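Local atomic coordinates of pyridoxal phosphate homeostasis protein (Bifidobacterium adolescentis ATCC 15703, PDB entry 3CPG), a protein that probably binds pyridoxal 5'-phosphate and takes part in keeping the cellular supply of this cofactor in balance. Residues 35-45 and 247-255; 217-225 and 238-246. All blocks are in the same frame, centred on the assembly; numbering follows the deposited sequence.

How the contacts relate
From the N terminus, helix 19-42 brings in residues 35-45, which wait some 200 residues for their partner, 247-255. The loop that contact 1 closes therefore holds most of the TIM barrel, from strand 51-55 round to strand 241-243. Contact 2 is nested inside it and closes a much shorter loop: after helix 211-231 the chain reverses, so that 217-225 lies against 238-246, which carries strand 241-243. Residues 238-246 run straight into 247-255, and the two contacts, with centres about 14 Å apart, touch where A253 and D249 meet F218 and A253 packs on M244 and G245. Helix 250-255 thus lies between the N-terminal helix and helix 211-231.

Contact 1: residues 35-45 and 247-255; sequences RIAAAEEQAGR and TGDMELAIA. With ACT (acetate ion), chain B.
The guanidinium of R35 has the methyl CE of M250 (selenomethionine) over the centre of one face, 3.7 Å above the plane, while its edge faces the carboxylate of E251 and the carbonyl of T247. The two charged groups lie nearly coplanar, 9° apart, in a side-on salt bridge: R35 NE meets E251 OE2 at 3.0 Å, and R35 NH2 meets E251 OE1 at 3.0 Å, each oxygen using its syn lone pair. R35 NH2 also donates to T247 O (3.1 Å), so that three acceptors hold the group's rotation. E251 can meet the arginine because its chain folds at chi2 (68°); a water links its OE2 to R35 O. The second guanidinium, of R45, takes I254 O at its edge, near its plane, with NH1 donating at 2.9 Å and also binding S258 O.

Helix 250-255 follows strand 241-243 in this TIM barrel and packs at 41° to the end of helix 19-42. In the seam lies I254, whose CD1 reaches A39 CB at 3.6 Å and also touches I36. Alanine suits position 39 because its small side chain lets the backbones approach, and the branched I254 packs between the two helices, its CG2 and CD1 both against A39 CB; I36 and I254 continue inward onto V261 of strand 260-263.

Beyond A43, G44 takes the positive phi of a Schellman motif, and the chain turns to send R45 back across the seam. At the other end, T247 holds an acetate, probably from the crystallisation liquor, through its N and OG1 (OG1 to ACT OXT 2.7 Å); the backbone nitrogens of G264 and T265 bind it too.

Contact 2: residues 217-225 and 238-246; sequences GFSHLRKTR and RCRELSMGM
R225 lies roughly perpendicular to L242, with the leucine methyl CD1 3.3 Å above one face of the guanidinium and offset toward its rim. The same group turns its edge to the backbone: R225 NH1 donates to R240 O at 2.9 Å, the carbonyl oxygen lying near the guanidinium plane. Bends at chi2 (-80°) and chi3 (-51°) curl the arginine back over residues 239-242, so its aliphatic part covers L242 CD2 while NH1 is left to reach the carbonyl.

L221 and L242 run alongside each other, pointing opposite ways, L221 CG to L242 CD2 3.8 Å, and L242 CD1 also rests on R222 CB; the polar end of R222 leads away to a salt bridge with E256. This is the return half of a beta-alpha-beta unit of the barrel, with helix 211-231 running nearly antiparallel (159°) to strand 241-243, which pairs with strand 196-202.

Two residues on from L242, M244, a selenomethionine, runs extended beyond CG toward the helix. Its SE makes an oblique Met-aromatic contact with F218, 4.7 Å from the ring centroid, and touches L221 CD2 at 3.7 Å, while its CE reaches F218 CB at 3.6 Å. A long unbranched side chain suits this place, since its selenium can touch ring and leucine together.

Contact 1: residues 35-45 and 247-255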
loop_
_atom_site.group_PDB
_atom_site.type_symbol
_atom_site.label_atom_id
_atom_site.label_comp_id
_atom_site.label_asym_id
_atom_site.label_seq_id
_atom_site.Cartn_x
_atom_site.Cartn_y
_atom_site.Cartn_z
ATOM N N ARG A 35 -3.354 17.106 -6.634
ATOM C CA ARG A 35 -3.417 16.296 -7.851
ATOM C C ARG A 35 -4.464 15.203 -7.691
ATOM O O ARG A 35 -5.226 14.916 -8.616
ATOM C CB ARG A 35 -2.058 15.658 -8.154
ATOM C CG ARG A 35 -1.032 16.621 -8.716
ATOM C CD ARG A 35 0.317 15.943 -8.905
ATOM N NE ARG A 35 0.249 14.825 -9.843
ATOM C CZ ARG A 35 1.281 14.047 -10.149
ATOM N NH1 ARG A 35 2.464 14.262 -9.587
ATOM N NH2 ARG A 35 1.138 13.064 -11.029
ATOM N N ILE A 36 -4.493 14.582 -6.519
ATOM C CA ILE A 36 -5.471 13.536 -6.260
ATOM C C ILE A 36 -6.875 14.122 -6.385
ATOM O O ILE A 36 -7.731 13.553 -7.062
ATOM C CB ILE A 36 -5.259 12.920 -4.854
ATOM C CG1 ILE A 36 -3.917 12.176 -4.834
ATOM C CG2 ILE A 36 -6.409 11.974 -4.503
ATOM C CD1 ILE A 36 -3.525 11.610 -3.478
ATOM N N ALA A 37 -7.108 15.265 -5.748
ATOM C CA ALA A 37 -8.414 15.915 -5.816
ATOM C C ALA A 37 -8.780 16.249 -7.263
ATOM O O ALA A 37 -9.910 16.014 -7.692
ATOM C CB ALA A 37 -8.413 17.184 -4.972
ATOM N N ALA A 38 -7.824 16.787 -8.015
ATOM C CA ALA A 38 -8.075 17.139 -9.412
ATOM C C ALA A 38 -8.393 15.893 -10.239
ATOM O O ALA A 38 -9.245 15.928 -11.128
ATOM C CB ALA A 38 -6.860 17.867 -10.002
ATOM N N ALA A 39 -7.707 14.792 -9.936
ATOM C CA ALA A 39 -7.918 13.538 -10.656
ATOM C C ALA A 39 -9.298 12.968 -10.359
ATOM O O ALA A 39 -9.961 12.443 -11.249
ATOM C CB ALA A 39 -6.846 12.529 -10.276
ATOM N N GLU A 40 -9.726 13.055 -9.104
ATOM C CA GLU A 40 -11.042 12.547 -8.728
ATOM C C GLU A 40 -12.115 13.347 -9.465
ATOM O O GLU A 40 -13.074 12.784 -9.988
ATOM C CB GLU A 40 -11.248 12.667 -7.216
ATOM C CG GLU A 40 -10.242 11.876 -6.390
ATOM C CD GLU A 40 -10.432 12.065 -4.896
ATOM O OE1 GLU A 40 -10.586 13.228 -4.462
ATOM O OE2 GLU A 40 -10.420 11.058 -4.156
ATOM N N GLU A 41 -11.935 14.662 -9.503
ATOM C CA GLU A 41 -12.870 15.562 -10.176
ATOM C C GLU A 41 -12.994 15.210 -11.660
ATOM O O GLU A 41 -14.097 15.117 -12.200
ATOM C CB GLU A 41 -12.386 17.011 -10.028
ATOM C CG GLU A 41 -13.216 18.061 -10.771
ATOM C CD GLU A 41 -14.563 18.329 -10.123
ATOM O OE1 GLU A 41 -14.843 17.753 -9.053
ATOM O OE2 GLU A 41 -15.344 19.126 -10.686
ATOM N N GLN A 42 -11.854 15.004 -12.311
ATOM C CA GLN A 42 -11.834 14.674 -13.732
ATOM C C GLN A 42 -12.522 13.341 -14.013
ATOM O O GLN A 42 -13.190 13.182 -15.037
ATOM C CB GLN A 42 -10.386 14.633 -14.233
ATOM C CG GLN A 42 -10.234 14.324 -15.716
ATOM C CD GLN A 42 -10.904 15.358 -16.604
ATOM O OE1 GLN A 42 -10.662 16.557 -16.474
ATOM N NE2 GLN A 42 -11.747 14.893 -17.519
ATOM N N ALA A 43 -12.360 12.391 -13.097
ATOM C CA ALA A 43 -12.954 11.066 -13.248
ATOM C C ALA A 43 -14.375 11.012 -12.693
ATOM O O ALA A 43 -15.006 9.960 -12.695
ATOM C CB ALA A 43 -12.087 10.020 -12.549
ATOM N N GLY A 44 -14.875 12.148 -12.221
ATOM C CA GLY A 44 -16.218 12.178 -11.669
ATOM C C GLY A 44 -16.370 11.289 -10.446
ATOM O O GLY A 44 -17.400 10.646 -10.257
ATOM N N ARG A 45 -15.340 11.244 -9.610
ATOM C CA ARG A 45 -15.387 10.436 -8.399
ATOM C C ARG A 45 -15.502 11.334 -7.169
ATOM O O ARG A 45 -14.918 12.414 -7.132
ATOM C CB ARG A 45 -14.134 9.564 -8.297
ATOM C CG ARG A 45 -14.045 8.480 -9.369
ATOM C CD ARG A 45 -12.771 7.658 -9.230
ATOM N NE ARG A 45 -12.737 6.903 -7.980
ATOM C CZ ARG A 45 -11.688 6.208 -7.552
ATOM N NH1 ARG A 45 -10.577 6.167 -8.273
ATOM N NH2 ARG A 45 -11.749 5.554 -6.399
ATOM N N THR A 247 3.742 8.177 -8.609
ATOM C CA THR A 247 4.032 9.528 -9.088
ATOM C C THR A 247 3.799 9.774 -10.577
ATOM O O THR A 247 3.207 10.784 -10.956
ATOM C CB THR A 247 5.488 9.940 -8.757
ATOM O OG1 THR A 247 5.656 10.007 -7.337
ATOM C CG2 THR A 247 5.809 11.311 -9.360
ATOM N N GLY A 248 4.250 8.852 -11.420
ATOM C CA GLY A 248 4.112 9.046 -12.853
ATOM C C GLY A 248 2.802 8.688 -13.529
ATOM O O GLY A 248 2.559 9.115 -14.659
ATOM N N ASP A 249 1.948 7.928 -12.855
ATOM C CA ASP A 249 0.693 7.527 -13.477
ATOM C C ASP A 249 -0.522 7.554 -12.556
ATOM O O ASP A 249 -1.523 6.892 -12.844
ATOM C CB ASP A 249 0.845 6.117 -14.059
ATOM C CG ASP A 249 1.194 5.088 -12.999
ATOM O OD1 ASP A 249 1.070 5.421 -11.803
ATOM O OD2 ASP A 249 1.581 3.950 -13.348
HETATM N N MSE A 250 -0.467 8.316 -11.467
HETATM C CA MSE A 250 -1.607 8.339 -10.551
HETATM C C MSE A 250 -2.913 8.861 -11.164
HETATM O O MSE A 250 -3.998 8.402 -10.802
HETATM C CB MSE A 250 -1.275 9.122 -9.270
HETATM C CG MSE A 250 -1.040 10.604 -9.444
HETATM SE SE MSE A 250 -0.831 11.489 -7.723
HETATM C CE MSE A 250 1.057 11.281 -7.529
ATOM N N GLU A 251 -2.821 9.816 -12.086
ATOM C CA GLU A 251 -4.027 10.343 -12.723
ATOM C C GLU A 251 -4.767 9.212 -13.445
ATOM O O GLU A 251 -5.983 9.081 -13.330
ATOM C CB GLU A 251 -3.676 11.443 -13.734
ATOM C CG GLU A 251 -3.435 12.832 -13.153
ATOM C CD GLU A 251 -2.175 12.928 -12.318
ATOM O OE1 GLU A 251 -1.240 12.128 -12.540
ATOM O OE2 GLU A 251 -2.116 13.825 -11.451
ATOM N N LEU A 252 -4.026 8.395 -14.187
ATOM C CA LEU A 252 -4.623 7.281 -14.921
ATOM C C LEU A 252 -5.182 6.225 -13.964
ATOM O O LEU A 252 -6.253 5.663 -14.191
ATOM C CB LEU A 252 -3.579 6.641 -15.841
ATOM C CG LEU A 252 -3.009 7.526 -16.952
ATOM C CD1 LEU A 252 -1.837 6.822 -17.618
ATOM C CD2 LEU A 252 -4.098 7.843 -17.968
ATOM N N ALA A 253 -4.450 5.962 -12.889
ATOM C CA ALA A 253 -4.888 4.978 -11.908
ATOM C C ALA A 253 -6.209 5.420 -11.300
ATOM O O ALA A 253 -7.134 4.628 -11.152
ATOM C CB ALA A 253 -3.838 4.827 -10.809
ATOM N N ILE A 254 -6.296 6.695 -10.952
ATOM C CA ILE A 254 -7.514 7.210 -10.349
ATOM C C ILE A 254 -8.675 7.173 -11.343
ATOM O O ILE A 254 -9.813 6.892 -10.964
ATOM C CB ILE A 254 -7.279 8.629 -9.794
ATOM C CG1 ILE A 254 -6.278 8.546 -8.634
ATOM C CG2 ILE A 254 -8.592 9.238 -9.318
ATOM C CD1 ILE A 254 -5.824 9.878 -8.088
ATOM N N ALA A 255 -8.388 7.431 -12.615
ATOM C CA ALA A 255 -9.427 7.379 -13.636
ATOM C C ALA A 255 -9.966 5.954 -13.742
ATOM O O ALA A 255 -11.136 5.748 -14.077
ATOM C CB ALA A 255 -8.869 7.826 -14.990
HETATM C C ACT B . 7.138 7.085 -6.970
HETATM O O ACT B . 8.068 7.236 -6.198
HETATM O OXT ACT B . 6.018 7.453 -6.657
HETATM C CH3 ACT B . 7.376 6.441 -8.314
HETATM O O HOH W 1 -4.263 15.565 -11.080
HETATM O O HOH W 2 -8.609 11.118 -13.516
#

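Contact 2: residues 217-225 and 238-246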
loop_
_atom_site.group_PDB
_atom_site.type_symbol
_atom_site.label_atom_id
_atom_site.label_comp_id
_atom_site.label_asym_id
_atom_site.label_seq_id
_atom_site.Cartn_x
_atom_site.Cartn_y
_atom_site.Cartn_z
ATOM N N GLY A 217 -3.977 -2.327 -17.704
ATOM C CA GLY A 217 -3.603 -3.030 -16.490
ATOM C C GLY A 217 -4.401 -2.609 -15.266
ATOM O O GLY A 217 -4.789 -3.456 -14.457
ATOM N N PHE A 218 -4.642 -1.310 -15.113
ATOM C CA PHE A 218 -5.410 -0.818 -13.965
ATOM C C PHE A 218 -6.860 -1.264 -14.103
ATOM O O PHE A 218 -7.515 -1.625 -13.123
ATOM C CB PHE A 218 -5.358 0.711 -13.881
ATOM C CG PHE A 218 -3.991 1.266 -13.584
ATOM C CD1 PHE A 218 -3.097 0.571 -12.771
ATOM C CD2 PHE A 218 -3.620 2.516 -14.071
ATOM C CE1 PHE A 218 -1.857 1.117 -12.445
ATOM C CE2 PHE A 218 -2.381 3.072 -13.749
ATOM C CZ PHE A 218 -1.499 2.371 -12.934
ATOM N N SER A 219 -7.356 -1.225 -15.335
ATOM C CA SER A 219 -8.723 -1.634 -15.623
ATOM C C SER A 219 -8.878 -3.113 -15.285
ATOM O O SER A 219 -9.875 -3.527 -14.701
ATOM C CB SER A 219 -9.034 -1.401 -17.104
ATOM O OG SER A 219 -10.353 -1.808 -17.420
ATOM N N HIS A 220 -7.877 -3.910 -15.649
ATOM C CA HIS A 220 -7.922 -5.336 -15.374
ATOM C C HIS A 220 -7.962 -5.585 -13.872
ATOM O O HIS A 220 -8.716 -6.435 -13.403
ATOM C CB HIS A 220 -6.714 -6.032 -16.002
ATOM C CG HIS A 220 -6.639 -7.497 -15.701
ATOM N ND1 HIS A 220 -6.173 -7.987 -14.500
ATOM C CD2 HIS A 220 -6.980 -8.578 -16.442
ATOM C CE1 HIS A 220 -6.230 -9.307 -14.515
ATOM N NE2 HIS A 220 -6.716 -9.691 -15.681
ATOM N N LEU A 221 -7.167 -4.833 -13.114
ATOM C CA LEU A 221 -7.147 -5.002 -11.664
ATOM C C LEU A 221 -8.513 -4.669 -11.064
ATOM O O LEU A 221 -9.001 -5.381 -10.191
ATOM C CB LEU A 221 -6.079 -4.106 -11.022
ATOM C CG LEU A 221 -5.653 -4.582 -9.630
ATOM C CD1 LEU A 221 -4.886 -5.890 -9.757
ATOM C CD2 LEU A 221 -4.782 -3.520 -8.961
ATOM N N ARG A 222 -9.127 -3.588 -11.534
ATOM C CA ARG A 222 -10.437 -3.192 -11.027
ATOM C C ARG A 222 -11.491 -4.266 -11.308
ATOM O O ARG A 222 -12.273 -4.621 -10.428
ATOM C CB ARG A 222 -10.899 -1.874 -11.653
ATOM C CG ARG A 222 -12.244 -1.410 -11.102
ATOM C CD ARG A 222 -12.837 -0.236 -11.861
ATOM N NE ARG A 222 -13.298 -0.612 -13.195
ATOM C CZ ARG A 222 -12.659 -0.312 -14.320
ATOM N NH1 ARG A 222 -11.522 0.378 -14.280
ATOM N NH2 ARG A 222 -13.160 -0.703 -15.486
ATOM N N LYS A 223 -11.516 -4.771 -12.537
ATOM C CA LYS A 223 -12.488 -5.802 -12.901
ATOM C C LYS A 223 -12.278 -7.066 -12.078
ATOM O O LYS A 223 -13.237 -7.713 -11.658
ATOM C CB LYS A 223 -12.382 -6.138 -14.391
ATOM C CG LYS A 223 -12.835 -5.015 -15.305
ATOM C CD LYS A 223 -12.761 -5.436 -16.762
ATOM C CE LYS A 223 -13.210 -4.309 -17.676
ATOM N NZ LYS A 223 -13.177 -4.726 -19.110
ATOM N N THR A 224 -11.016 -7.419 -11.862
ATOM C CA THR A 224 -10.682 -8.602 -11.079
ATOM C C THR A 224 -11.201 -8.419 -9.656
ATOM O O THR A 224 -11.795 -9.325 -9.080
ATOM C CB THR A 224 -9.160 -8.831 -11.060
ATOM O OG1 THR A 224 -8.714 -9.142 -12.387
ATOM C CG2 THR A 224 -8.795 -9.978 -10.120
ATOM N N ARG A 225 -10.973 -7.236 -9.097
ATOM C CA ARG A 225 -11.441 -6.908 -7.756
ATOM C C ARG A 225 -12.967 -7.077 -7.711
ATOM O O ARG A 225 -13.513 -7.676 -6.781
ATOM C CB ARG A 225 -11.041 -5.461 -7.426
ATOM C CG ARG A 225 -11.374 -4.950 -6.016
ATOM C CD ARG A 225 -12.833 -4.530 -5.862
ATOM N NE ARG A 225 -13.292 -3.611 -6.906
ATOM C CZ ARG A 225 -13.128 -2.290 -6.903
ATOM N NH1 ARG A 225 -12.503 -1.686 -5.901
ATOM N NH2 ARG A 225 -13.608 -1.567 -7.909
ATOM N N ARG A 238 -14.243 -8.458 1.877
ATOM C CA ARG A 238 -13.510 -7.238 2.194
ATOM C C ARG A 238 -12.425 -6.918 1.172
ATOM O O ARG A 238 -11.590 -6.046 1.395
ATOM C CB ARG A 238 -12.904 -7.330 3.597
ATOM C CG ARG A 238 -13.939 -7.201 4.709
ATOM C CD ARG A 238 -13.276 -7.086 6.073
ATOM N NE ARG A 238 -14.227 -6.756 7.132
ATOM C CZ ARG A 238 -15.223 -7.544 7.524
ATOM N NH1 ARG A 238 -15.409 -8.723 6.943
ATOM N NH2 ARG A 238 -16.031 -7.158 8.503
ATOM N N CYS A 239 -12.443 -7.629 0.051
ATOM C CA CYS A 239 -11.470 -7.411 -1.016
ATOM C C CYS A 239 -11.953 -6.191 -1.794
ATOM O O CYS A 239 -12.472 -6.312 -2.902
ATOM C CB CYS A 239 -11.422 -8.645 -1.925
ATOM S SG CYS A 239 -10.155 -8.596 -3.213
ATOM N N ARG A 240 -11.772 -5.011 -1.209
ATOM C CA ARG A 240 -12.255 -3.782 -1.830
ATOM C C ARG A 240 -11.225 -2.782 -2.336
ATOM O O ARG A 240 -11.529 -1.976 -3.212
ATOM C CB ARG A 240 -13.186 -3.063 -0.853
ATOM C CG ARG A 240 -14.458 -3.822 -0.541
ATOM C CD ARG A 240 -15.218 -3.168 0.602
ATOM N NE ARG A 240 -16.515 -3.800 0.825
ATOM C CZ ARG A 240 -17.530 -3.741 -0.031
ATOM N NH1 ARG A 240 -17.401 -3.078 -1.174
ATOM N NH2 ARG A 240 -18.676 -4.344 0.254
ATOM N N GLU A 241 -10.016 -2.813 -1.793
ATOM C CA GLU A 241 -9.012 -1.848 -2.216
ATOM C C GLU A 241 -8.336 -2.155 -3.543
ATOM O O GLU A 241 -8.214 -3.311 -3.956
ATOM C CB GLU A 241 -7.920 -1.709 -1.149
ATOM C CG GLU A 241 -8.426 -1.448 0.257
ATOM C CD GLU A 241 -8.746 0.012 0.531
ATOM O OE1 GLU A 241 -8.728 0.834 -0.410
ATOM O OE2 GLU A 241 -9.017 0.333 1.709
ATOM N N LEU A 242 -7.908 -1.087 -4.204
ATOM C CA LEU A 242 -7.160 -1.181 -5.447
ATOM C C LEU A 242 -5.974 -0.259 -5.223
ATOM O O LEU A 242 -6.091 0.961 -5.327
ATOM C CB LEU A 242 -7.986 -0.702 -6.641
ATOM C CG LEU A 242 -9.077 -1.671 -7.108
ATOM C CD1 LEU A 242 -9.890 -1.025 -8.225
ATOM C CD2 LEU A 242 -8.439 -2.965 -7.584
ATOM N N SER A 243 -4.839 -0.852 -4.871
ATOM C CA SER A 243 -3.625 -0.084 -4.624
ATOM C C SER A 243 -2.882 -0.028 -5.944
ATOM O O SER A 243 -2.225 -0.989 -6.338
ATOM C CB SER A 243 -2.768 -0.776 -3.563
ATOM O OG SER A 243 -1.588 -0.038 -3.289
HETATM N N MSE A 244 -3.013 1.097 -6.636
HETATM C CA MSE A 244 -2.369 1.271 -7.930
HETATM C C MSE A 244 -2.212 2.743 -8.268
HETATM O O MSE A 244 -3.057 3.566 -7.911
HETATM C CB MSE A 244 -3.186 0.559 -9.018
HETATM C CG MSE A 244 -4.654 0.995 -9.110
HETATM SE SE MSE A 244 -5.686 -0.188 -10.241
HETATM C CE MSE A 244 -7.104 0.976 -10.711
ATOM N N GLY A 245 -1.125 3.062 -8.960
ATOM C CA GLY A 245 -0.851 4.436 -9.329
ATOM C C GLY A 245 0.238 4.991 -8.432
ATOM O O GLY A 245 0.191 4.834 -7.213
HETATM N N MSE A 246 1.233 5.624 -9.039
HETATM C CA MSE A 246 2.333 6.213 -8.294
HETATM C C MSE A 246 2.570 7.604 -8.862
HETATM O O MSE A 246 1.692 8.152 -9.529
HETATM C CB MSE A 246 3.575 5.334 -8.421
HETATM C CG MSE A 246 3.322 3.923 -7.911
HETATM SE SE MSE A 246 4.894 2.805 -7.744
HETATM C CE MSE A 246 5.186 2.558 -9.612
#